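Local coordinates for protein acyl-coenzyme A oxidase (Caenorhabditis elegans, PDB 5K3J) that catalyses the first, FAD-dependent desaturation step of peroxisomal beta-oxidation on ascaroside-CoA pheromone precursors, acting on those with a five-carbon omega side chain, at residues L302-A305 against H306-I310; K331-Y335 against Q336-H340; Y412-S416 against Y417-V421. One frame throughout, in Å; residues are numbered along the deposited sequence.

Contact 1: L302-A305 against H306-I310; sequences LFLA and HALTI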
loop_
_atom_site.group_PDB
_atom_site.type_symbol
_atom_site.label_atom_id
_atom_site.label_comp_id
_atom_site.label_asym_id
_atom_site.label_seq_id
_atom_site.Cartn_x
_atom_site.Cartn_y
_atom_site.Cartn_z
ATOM N N LEU A 302 1.902 -7.607 -15.110
ATOM C CA LEU A 302 2.915 -8.621 -14.803
ATOM C C LEU A 302 3.401 -8.587 -13.347
ATOM O O LEU A 302 3.576 -9.645 -12.743
ATOM C CB LEU A 302 4.105 -8.482 -15.757
ATOM C CG LEU A 302 3.816 -8.943 -17.189
ATOM C CD1 LEU A 302 4.942 -8.578 -18.148
ATOM C CD2 LEU A 302 3.560 -10.444 -17.216
ATOM N N PHE A 303 3.626 -7.395 -12.793
ATOM C CA PHE A 303 3.891 -7.239 -11.359
ATOM C C PHE A 303 2.845 -7.988 -10.534
ATOM O O PHE A 303 3.166 -8.710 -9.592
ATOM C CB PHE A 303 3.850 -5.769 -10.951
ATOM C CG PHE A 303 5.021 -4.956 -11.414
ATOM C CD1 PHE A 303 6.321 -5.419 -11.294
ATOM C CD2 PHE A 303 4.810 -3.695 -11.950
ATOM C CE1 PHE A 303 7.387 -4.632 -11.713
ATOM C CE2 PHE A 303 5.866 -2.911 -12.370
ATOM C CZ PHE A 303 7.158 -3.383 -12.250
ATOM N N LEU A 304 1.585 -7.774 -10.900
ATOM C CA LEU A 304 0.442 -8.360 -10.215
ATOM C C LEU A 304 0.469 -9.872 -10.344
ATOM O O LEU A 304 0.188 -10.586 -9.385
ATOM C CB LEU A 304 -0.865 -7.803 -10.781
ATOM C CG LEU A 304 -2.168 -8.229 -10.115
ATOM C CD1 LEU A 304 -2.041 -8.085 -8.615
ATOM C CD2 LEU A 304 -3.319 -7.386 -10.639
ATOM N N ALA A 305 0.807 -10.360 -11.533
ATOM C CA ALA A 305 0.977 -11.789 -11.731
ATOM C C ALA A 305 2.094 -12.312 -10.831
ATOM O O ALA A 305 1.977 -13.381 -10.236
ATOM C CB ALA A 305 1.273 -12.084 -13.185
ATOM N N HIS A 306 3.172 -11.538 -10.742
ATOM C CA HIS A 306 4.310 -11.852 -9.887
ATOM C C HIS A 306 3.869 -12.022 -8.433
ATOM O O HIS A 306 4.253 -12.982 -7.765
ATOM C CB HIS A 306 5.366 -10.745 -10.021
ATOM C CG HIS A 306 6.633 -10.989 -9.259
ATOM N ND1 HIS A 306 7.849 -10.500 -9.682
ATOM C CD2 HIS A 306 6.874 -11.637 -8.094
ATOM C CE1 HIS A 306 8.788 -10.850 -8.822
ATOM N NE2 HIS A 306 8.224 -11.541 -7.849
ATOM N N ALA A 307 3.057 -11.089 -7.949
ATOM C CA ALA A 307 2.547 -11.158 -6.586
ATOM C C ALA A 307 1.698 -12.408 -6.386
ATOM O O ALA A 307 1.841 -13.120 -5.390
ATOM C CB ALA A 307 1.744 -9.914 -6.261
ATOM N N LEU A 308 0.822 -12.668 -7.351
ATOM C CA LEU A 308 -0.099 -13.798 -7.296
ATOM C C LEU A 308 0.622 -15.132 -7.443
ATOM O O LEU A 308 0.146 -16.152 -6.954
ATOM C CB LEU A 308 -1.162 -13.658 -8.381
ATOM C CG LEU A 308 -2.027 -12.415 -8.205
ATOM C CD1 LEU A 308 -2.737 -12.062 -9.496
ATOM C CD2 LEU A 308 -3.020 -12.633 -7.080
ATOM N N THR A 309 1.768 -15.116 -8.115
ATOM C CA THR A 309 2.580 -16.316 -8.273
ATOM C C THR A 309 3.081 -16.772 -6.908
ATOM O O THR A 309 3.283 -17.963 -6.666
ATOM C CB THR A 309 3.767 -16.071 -9.217
ATOM O OG1 THR A 309 3.285 -15.568 -10.468
ATOM C CG2 THR A 309 4.532 -17.359 -9.465
ATOM N N ILE A 310 3.259 -15.808 -6.010
ATOM C CA ILE A 310 3.728 -16.074 -4.656
ATOM C C ILE A 310 2.583 -16.426 -3.714
ATOM O O ILE A 310 2.694 -17.343 -2.900
ATOM C CB ILE A 310 4.485 -14.859 -4.099
ATOM C CG1 ILE A 310 5.641 -14.487 -5.036
ATOM C CG2 ILE A 310 4.972 -15.123 -2.672
ATOM C CD1 ILE A 310 6.116 -13.066 -4.883
#
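The carbonyl oxygen A305 O is gripped twice by T309, a worked example of how a helix turn takes in a hydroxyl. The amide T309 N donates to A305 O over 2.7 Å, and T309 OG1 donates to the same oxygen over 2.6 Å, from above the carbonyl plane (43° out of it). The hydroxyl gets there because OG1 lies beside the backbone N of T309 (chi1 -55°), folding back over the preceding turn. Putting a valine at T309 would probably leave A305 O with the backbone amide as its one donor from this position. The L304 and L308 side chains cross obliquely, L304 CG meeting L308 CD1 at 3.9 Å, and L308 N is bonded to L304 O. The H306 ring meets I310 CD1 at its edge, in plane, with ND1 bonded to Y106 OH and NE2 to L615 O. F303 packs on V421, I424 and A425 of helix 418-426 and comes to within about 5 Å of the bound ascaroside-CoA. With its threonine hydroxyl bonded to the carbonyl one turn back, this is a buried part of helix 287-315, packed against helices 343-363, 379-405 and 418-426 in the C-alpha1 domain of the acyl-CoA oxidase family.

Contact 2: K331-Y335 against Q336-H340; sequences KVLDY and QTQQH. With FAD (flavin-adenine dinucleotide), chain G.
The Y335 ring carries the adenine of FAD over one face, with N1A 3.6 Å above the ring plane and over its centre, while the amide N of Q336 approaches obliquely. Y335 also sits at the N-cap position of the short helix 336-340, joining a helix start to an adenosine pocket. With CG beside the backbone N (chi1 -70°), the ring leads away from the helix and lies against the adenine, and its hydroxyl is held by Q320 O. The turn behind it is closed by Q339, whose extended chain brings NE2 to L333 O at 3.0 Å. That donor lies in the carbonyl plane, on a lone pair, and L333 O is almost exactly in the Q339 amide plane. Q339 N adds a bond of 3.2 Å to Y335 O. V332 packs against the ribose ring oxygen, its CG1 3.5 Å from FAD O4B. Q336 NE2 bonds to K518 O and Q336 OE1 to V521 N, both of the second subunit, and H340 reaches the bound ATP. Q338, bent at chi2, has OE1 held by the S315 hydroxyl, and its NE2 points almost straight at the ribose hydroxyl, NE2 to FAD O3B measuring 2.9 Å with an N-H...O angle of 173°.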
loop_
_atom_site.group_PDB
_atom_site.type_symbol
_atom_site.label_atom_id
_atom_site.label_comp_id
_atom_site.label_asym_id
_atom_site.label_seq_id
_atom_site.Cartn_x
_atom_site.Cartn_y
_atom_site.Cartn_z
ATOM N N LYS A 331 -5.480 -26.735 3.288
ATOM C CA LYS A 331 -4.792 -25.678 2.556
ATOM C C LYS A 331 -5.651 -24.411 2.553
ATOM O O LYS A 331 -6.855 -24.472 2.300
ATOM C CB LYS A 331 -4.489 -26.119 1.123
ATOM C CG LYS A 331 -3.567 -27.334 1.010
ATOM C CD LYS A 331 -3.301 -27.681 -0.450
ATOM C CE LYS A 331 -2.376 -28.875 -0.596
ATOM N NZ LYS A 331 -2.037 -29.116 -2.024
ATOM N N VAL A 332 -5.033 -23.266 2.835
ATOM C CA VAL A 332 -5.772 -22.013 2.974
ATOM C C VAL A 332 -6.360 -21.550 1.648
ATOM O O VAL A 332 -7.283 -20.740 1.623
ATOM C CB VAL A 332 -4.884 -20.892 3.549
ATOM C CG1 VAL A 332 -4.579 -21.156 5.016
ATOM C CG2 VAL A 332 -3.607 -20.758 2.736
ATOM N N LEU A 333 -5.833 -22.079 0.550
ATOM C CA LEU A 333 -6.356 -21.759 -0.771
ATOM C C LEU A 333 -7.761 -22.330 -0.958
ATOM O O LEU A 333 -8.492 -21.914 -1.851
ATOM C CB LEU A 333 -5.414 -22.283 -1.862
ATOM C CG LEU A 333 -5.757 -21.975 -3.325
ATOM C CD1 LEU A 333 -5.944 -20.478 -3.539
ATOM C CD2 LEU A 333 -4.689 -22.534 -4.257
ATOM N N ASP A 334 -8.146 -23.275 -0.107
ATOM C CA ASP A 334 -9.462 -23.897 -0.218
ATOM C C ASP A 334 -10.568 -22.987 0.308
ATOM O O ASP A 334 -11.720 -23.084 -0.120
ATOM C CB ASP A 334 -9.488 -25.236 0.523
ATOM C CG ASP A 334 -8.809 -26.344 -0.257
ATOM O OD1 ASP A 334 -8.576 -26.154 -1.469
ATOM O OD2 ASP A 334 -8.519 -27.406 0.331
ATOM N N TYR A 335 -10.210 -22.103 1.233
ATOM C CA TYR A 335 -11.163 -21.158 1.805
ATOM C C TYR A 335 -11.706 -20.215 0.737
ATOM O O TYR A 335 -11.007 -19.871 -0.214
ATOM C CB TYR A 335 -10.520 -20.351 2.934
ATOM C CG TYR A 335 -10.229 -21.155 4.183
ATOM C CD1 TYR A 335 -11.244 -21.828 4.850
ATOM C CD2 TYR A 335 -8.945 -21.226 4.703
ATOM C CE1 TYR A 335 -10.987 -22.559 5.994
ATOM C CE2 TYR A 335 -8.677 -21.955 5.848
ATOM C CZ TYR A 335 -9.703 -22.619 6.489
ATOM O OH TYR A 335 -9.453 -23.347 7.630
ATOM N N GLN A 336 -12.951 -19.788 0.904
ATOM C CA GLN A 336 -13.611 -18.963 -0.099
ATOM C C GLN A 336 -13.046 -17.547 -0.135
ATOM O O GLN A 336 -12.769 -17.006 -1.207
ATOM C CB GLN A 336 -15.111 -18.913 0.161
ATOM C CG GLN A 336 -15.889 -18.191 -0.913
ATOM C CD GLN A 336 -17.379 -18.240 -0.669
ATOM O OE1 GLN A 336 -17.915 -17.469 0.127
ATOM N NE2 GLN A 336 -18.060 -19.152 -1.352
ATOM N N THR A 337 -12.885 -16.951 1.043
ATOM C CA THR A 337 -12.306 -15.617 1.166
ATOM C C THR A 337 -10.936 -15.531 0.498
ATOM O O THR A 337 -10.593 -14.517 -0.112
ATOM C CB THR A 337 -12.159 -15.205 2.645
ATOM O OG1 THR A 337 -11.379 -16.186 3.340
ATOM C CG2 THR A 337 -13.518 -15.084 3.310
ATOM N N GLN A 338 -10.160 -16.602 0.618
ATOM C CA GLN A 338 -8.826 -16.657 0.032
ATOM C C GLN A 338 -8.868 -16.766 -1.487
ATOM O O GLN A 338 -8.054 -16.154 -2.177
ATOM C CB GLN A 338 -8.039 -17.829 0.613
ATOM C CG GLN A 338 -7.021 -17.429 1.665
ATOM C CD GLN A 338 -5.598 -17.412 1.126
ATOM O OE1 GLN A 338 -5.282 -18.087 0.145
ATOM N NE2 GLN A 338 -4.734 -16.634 1.767
ATOM N N GLN A 339 -9.808 -17.556 -1.999
ATOM C CA GLN A 339 -10.050 -17.631 -3.437
ATOM C C GLN A 339 -10.641 -16.315 -3.935
ATOM O O GLN A 339 -10.438 -15.919 -5.079
ATOM C CB GLN A 339 -10.989 -18.791 -3.773
ATOM C CG GLN A 339 -10.422 -20.163 -3.447
ATOM C CD GLN A 339 -11.365 -21.294 -3.816
ATOM O OE1 GLN A 339 -12.341 -21.090 -4.536
ATOM N NE2 GLN A 339 -11.078 -22.493 -3.318
ATOM N N HIS A 340 -11.363 -15.637 -3.051
ATOM C CA HIS A 340 -12.023 -14.381 -3.381
ATOM C C HIS A 340 -11.056 -13.199 -3.374
ATOM O O HIS A 340 -11.236 -12.232 -4.120
ATOM C CB HIS A 340 -13.163 -14.128 -2.399
ATOM C CG HIS A 340 -13.816 -12.796 -2.564
ATOM N ND1 HIS A 340 -14.319 -12.360 -3.770
ATOM C CD2 HIS A 340 -14.053 -11.805 -1.675
ATOM C CE1 HIS A 340 -14.837 -11.155 -3.617
ATOM N NE2 HIS A 340 -14.691 -10.796 -2.355
HETATM P PA FAD G . -2.791 -17.377 8.421
HETATM O O1A FAD G . -3.597 -17.894 9.615
HETATM O O2A FAD G . -1.852 -18.443 7.938
HETATM O O5B FAD G . -3.801 -16.970 7.227
HETATM C C5B FAD G . -3.246 -16.664 5.937
HETATM C C4B FAD G . -4.406 -16.663 4.896
HETATM O O4B FAD G . -5.160 -17.709 5.083
HETATM C C3B FAD G . -5.310 -15.445 5.116
HETATM O O3B FAD G . -5.728 -14.967 3.937
HETATM C C2B FAD G . -6.518 -16.002 5.922
HETATM O O2B FAD G . -7.758 -15.224 5.594
HETATM C C1B FAD G . -6.631 -17.209 5.500
HETATM N N9A FAD G . -7.154 -18.057 6.527
HETATM C C8A FAD G . -6.446 -18.738 7.446
HETATM N N7A FAD G . -7.325 -19.419 8.225
HETATM C C5A FAD G . -8.585 -19.151 7.774
HETATM C C6A FAD G . -9.835 -19.581 8.203
HETATM N N6A FAD G . -10.301 -20.438 9.240
HETATM N N1A FAD G . -10.935 -19.161 7.578
HETATM C C2A FAD G . -10.834 -18.311 6.516
HETATM N N3A FAD G . -9.612 -17.890 6.095
HETATM C C4A FAD G . -8.487 -18.317 6.732
HETATM N N1 FAD G . 2.759 -13.084 16.948
HETATM C C2 FAD G . 3.112 -13.216 18.358
HETATM O O2 FAD G . 2.825 -14.229 18.961
HETATM N N3 FAD G . 3.809 -12.128 19.049
HETATM C C4 FAD G . 4.143 -10.948 18.349
HETATM O O4 FAD G . 4.737 -10.021 18.938
HETATM C C4X FAD G . 3.786 -10.809 16.911
HETATM N N5 FAD G . 4.125 -9.604 16.191
HETATM C C5X FAD G . 3.774 -9.473 14.780
HETATM C C6 FAD G . 4.105 -8.299 14.082
HETATM C C7 FAD G . 3.767 -8.169 12.721
HETATM C C7M FAD G . 4.228 -6.812 12.179
HETATM C C8 FAD G . 3.101 -9.207 12.061
HETATM C C8M FAD G . 2.695 -9.162 10.598
HETATM C C9 FAD G . 2.765 -10.387 12.754
HETATM C C9A FAD G . 3.100 -10.522 14.113
HETATM N N10 FAD G . 2.749 -11.754 14.846
HETATM C C10 FAD G . 3.097 -11.886 16.232
HETATM C "C1'" FAD G . 2.052 -12.864 14.161
HETATM C "C2'" FAD G . 0.580 -12.530 13.940
HETATM O "O2'" FAD G . -0.054 -12.404 15.165
HETATM C "C3'" FAD G . -0.043 -13.658 13.167
HETATM O "O3'" FAD G . 0.656 -13.831 11.960
HETATM C "C4'" FAD G . -1.486 -13.348 12.869
HETATM O "O4'" FAD G . -2.206 -13.270 14.077
HETATM C "C5'" FAD G . -2.054 -14.454 12.004
HETATM O "O5'" FAD G . -1.209 -14.624 10.874
HETATM P P FAD G . -1.079 -16.063 10.188
HETATM O O1P FAD G . 0.389 -16.322 9.836
HETATM O O2P FAD G . -1.563 -17.128 11.119
HETATM O O3P FAD G . -1.955 -16.096 8.877
#

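Contact 3: Y412-S416 against Y417-V421; sequences YSMAS and YISVV. With FAD (flavin-adenine dinucleotide), chain G.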
loop_
_atom_site.group_PDB
_atom_site.type_symbol
_atom_site.label_atom_id
_atom_site.label_comp_id
_atom_site.label_asym_id
_atom_site.label_seq_id
_atom_site.Cartn_x
_atom_site.Cartn_y
_atom_site.Cartn_z
ATOM N N TYR A 412 4.298 -10.256 5.432
ATOM C CA TYR A 412 4.883 -9.006 5.896
ATOM C C TYR A 412 6.408 -9.070 5.861
ATOM O O TYR A 412 7.090 -8.043 5.824
ATOM C CB TYR A 412 4.388 -8.703 7.308
ATOM C CG TYR A 412 4.591 -7.274 7.739
ATOM C CD1 TYR A 412 3.704 -6.280 7.350
ATOM C CD2 TYR A 412 5.661 -6.918 8.548
ATOM C CE1 TYR A 412 3.883 -4.969 7.746
ATOM C CE2 TYR A 412 5.850 -5.613 8.948
ATOM C CZ TYR A 412 4.959 -4.639 8.546
ATOM O OH TYR A 412 5.138 -3.332 8.942
ATOM N N SER A 413 6.939 -10.288 5.872
ATOM C CA SER A 413 8.377 -10.496 5.786
ATOM C C SER A 413 8.870 -10.214 4.374
ATOM O O SER A 413 8.125 -10.358 3.403
ATOM C CB SER A 413 8.746 -11.921 6.195
ATOM O OG SER A 413 10.146 -12.138 6.093
ATOM N N MET A 414 10.133 -9.818 4.262
ATOM C CA MET A 414 10.744 -9.567 2.961
ATOM C C MET A 414 10.991 -10.870 2.210
ATOM O O MET A 414 11.370 -10.861 1.040
ATOM C CB MET A 414 12.055 -8.800 3.126
ATOM C CG MET A 414 11.877 -7.421 3.717
ATOM S SD MET A 414 10.800 -6.397 2.702
ATOM C CE MET A 414 11.969 -5.842 1.471
ATOM N N ALA A 415 10.780 -11.986 2.899
ATOM C CA ALA A 415 10.949 -13.311 2.313
ATOM C C ALA A 415 9.794 -13.629 1.369
ATOM O O ALA A 415 9.846 -14.600 0.610
ATOM C CB ALA A 415 11.054 -14.358 3.402
ATOM N N SER A 416 8.752 -12.804 1.433
ATOM C CA SER A 416 7.611 -12.900 0.532
ATOM C C SER A 416 7.845 -12.041 -0.711
ATOM O O SER A 416 7.407 -12.391 -1.809
ATOM C CB SER A 416 6.334 -12.456 1.242
ATOM O OG SER A 416 6.270 -11.042 1.322
ATOM N N TYR A 417 8.521 -10.906 -0.505
ATOM C CA TYR A 417 8.953 -9.975 -1.560
ATOM C C TYR A 417 7.799 -9.178 -2.178
ATOM O O TYR A 417 8.017 -8.314 -3.030
ATOM C CB TYR A 417 9.719 -10.727 -2.657
ATOM C CG TYR A 417 10.588 -9.841 -3.523
ATOM C CD1 TYR A 417 11.802 -9.351 -3.050
ATOM C CD2 TYR A 417 10.202 -9.499 -4.815
ATOM C CE1 TYR A 417 12.597 -8.541 -3.835
ATOM C CE2 TYR A 417 10.995 -8.688 -5.603
ATOM C CZ TYR A 417 12.190 -8.215 -5.107
ATOM O OH TYR A 417 12.982 -7.408 -5.888
ATOM N N ILE A 418 6.579 -9.443 -1.723
ATOM C CA ILE A 418 5.390 -8.803 -2.276
ATOM C C ILE A 418 5.324 -7.324 -1.885
ATOM O O ILE A 418 4.745 -6.504 -2.601
ATOM C CB ILE A 418 4.119 -9.540 -1.819
ATOM C CG1 ILE A 418 4.240 -11.031 -2.152
ATOM C CG2 ILE A 418 2.887 -8.944 -2.477
ATOM C CD1 ILE A 418 3.112 -11.873 -1.629
ATOM N N SER A 419 5.942 -6.983 -0.758
ATOM C CA SER A 419 6.009 -5.593 -0.319
ATOM C C SER A 419 6.875 -4.773 -1.274
ATOM O O SER A 419 6.540 -3.635 -1.604
ATOM C CB SER A 419 6.557 -5.497 1.104
ATOM O OG SER A 419 7.902 -5.928 1.170
ATOM N N VAL A 420 7.986 -5.361 -1.712
ATOM C CA VAL A 420 8.845 -4.745 -2.723
ATOM C C VAL A 420 8.063 -4.471 -4.000
ATOM O O VAL A 420 8.016 -3.334 -4.481
ATOM C CB VAL A 420 10.050 -5.631 -3.076
ATOM C CG1 VAL A 420 10.760 -5.096 -4.327
ATOM C CG2 VAL A 420 11.005 -5.742 -1.898
ATOM N N VAL A 421 7.468 -5.532 -4.539
ATOM C CA VAL A 421 6.630 -5.463 -5.724
ATOM C C VAL A 421 5.531 -4.430 -5.567
ATOM O O VAL A 421 5.182 -3.730 -6.522
ATOM C CB VAL A 421 6.002 -6.840 -6.033
ATOM C CG1 VAL A 421 5.083 -6.754 -7.246
ATOM C CG2 VAL A 421 7.091 -7.871 -6.255
HETATM P PA FAD G . -2.791 -17.377 8.421
HETATM O O1A FAD G . -3.597 -17.894 9.615
HETATM O O2A FAD G . -1.852 -18.443 7.938
HETATM O O5B FAD G . -3.801 -16.970 7.227
HETATM C C5B FAD G . -3.246 -16.664 5.937
HETATM C C4B FAD G . -4.406 -16.663 4.896
HETATM O O4B FAD G . -5.160 -17.709 5.083
HETATM C C3B FAD G . -5.310 -15.445 5.116
HETATM O O3B FAD G . -5.728 -14.967 3.937
HETATM C C2B FAD G . -6.518 -16.002 5.922
HETATM O O2B FAD G . -7.758 -15.224 5.594
HETATM C C1B FAD G . -6.631 -17.209 5.500
HETATM N N9A FAD G . -7.154 -18.057 6.527
HETATM C C8A FAD G . -6.446 -18.738 7.446
HETATM N N7A FAD G . -7.325 -19.419 8.225
HETATM C C5A FAD G . -8.585 -19.151 7.774
HETATM C C6A FAD G . -9.835 -19.581 8.203
HETATM N N6A FAD G . -10.301 -20.438 9.240
HETATM N N1A FAD G . -10.935 -19.161 7.578
HETATM C C2A FAD G . -10.834 -18.311 6.516
HETATM N N3A FAD G . -9.612 -17.890 6.095
HETATM C C4A FAD G . -8.487 -18.317 6.732
HETATM N N1 FAD G . 2.759 -13.084 16.948
HETATM C C2 FAD G . 3.112 -13.216 18.358
HETATM O O2 FAD G . 2.825 -14.229 18.961
HETATM N N3 FAD G . 3.809 -12.128 19.049
HETATM C C4 FAD G . 4.143 -10.948 18.349
HETATM O O4 FAD G . 4.737 -10.021 18.938
HETATM C C4X FAD G . 3.786 -10.809 16.911
HETATM N N5 FAD G . 4.125 -9.604 16.191
HETATM C C5X FAD G . 3.774 -9.473 14.780
HETATM C C6 FAD G . 4.105 -8.299 14.082
HETATM C C7 FAD G . 3.767 -8.169 12.721
HETATM C C7M FAD G . 4.228 -6.812 12.179
HETATM C C8 FAD G . 3.101 -9.207 12.061
HETATM C C8M FAD G . 2.695 -9.162 10.598
HETATM C C9 FAD G . 2.765 -10.387 12.754
HETATM C C9A FAD G . 3.100 -10.522 14.113
HETATM N N10 FAD G . 2.749 -11.754 14.846
HETATM C C10 FAD G . 3.097 -11.886 16.232
HETATM C "C1'" FAD G . 2.052 -12.864 14.161
HETATM C "C2'" FAD G . 0.580 -12.530 13.940
HETATM O "O2'" FAD G . -0.054 -12.404 15.165
HETATM C "C3'" FAD G . -0.043 -13.658 13.167
HETATM O "O3'" FAD G . 0.656 -13.831 11.960
HETATM C "C4'" FAD G . -1.486 -13.348 12.869
HETATM O "O4'" FAD G . -2.206 -13.270 14.077
HETATM C "C5'" FAD G . -2.054 -14.454 12.004
HETATM O "O5'" FAD G . -1.209 -14.624 10.874
HETATM P P FAD G . -1.079 -16.063 10.188
HETATM O O1P FAD G . 0.389 -16.322 9.836
HETATM O O2P FAD G . -1.563 -17.128 11.119
HETATM O O3P FAD G . -1.955 -16.096 8.877
HETATM O O HOH W 1 7.853 -8.494 1.313
#
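S416, Y417 and M414 carry this contact, in which a loop runs into helix 418-426. S416 stands just ahead of Y417, the N-cap residue, and turns its hydroxyl back over the turn (chi1 78°). I418 N points at S416 OG in a weak bond of 3.5 Å, while that same OG lies within bonding distance of both S413 O, at 2.9 Å, and G411 O, which compete for its one proton. Y417 has a positive phi of 72°, the left-handed conformation that turns the chain into the helix. Its ring takes V420 CB over one face, 3.8 Å above the plane and over its centre, and meets M414 O at its edge; beyond the ring its OH is bonded to E107. M414 is bent at chi2 and chi3, which curls the thioether across the helix start: SD lies 3.3 Å from S419 OG, and CE rests on V420 CG2 at 3.5 Å, the two side chains crossing at about a right angle. A water donates to S413 O and is hydrogen-bonded to S419 OG at 2.6 Å, while S413 OG accepts from A415 N in an ST turn. Y412, upstream, lays one ring face against FAD C7M, and its OH is hydrogen-bonded to G423 O of the second subunit. The chemistry implies a helix start whose first turn has V421 N bonded to Y417 O, with S416 OG accepting only weakly from I418 N, one water joining S413 O to S419 OG, and the M414 thioether and methyl packing against S419 and V420.

Overall arrangement
All three contacts belong to the C-alpha1 domain and follow one another along the chain. Contacts 1 and 3 lie 12 Å apart, centre to centre, and touch: I310 packs on the loop and on the following helix, I310 CD1 lying 3.4 Å from S416 O and I310 CG2 3.9 Å from I418 CD1. Contact 2 stands apart, its centre 17 Å from contact 1 and 20 Å from contact 3, with nearest atoms about 8 and 10 Å away. FAD bridges contacts 2 and 3, with contact 2 at its adenosine and contact 3 at the dimethyl edge of the flavin. Both also touch the second subunit, whereas F303 of contact 1 comes within about 5 Å of the bound ascaroside-CoA.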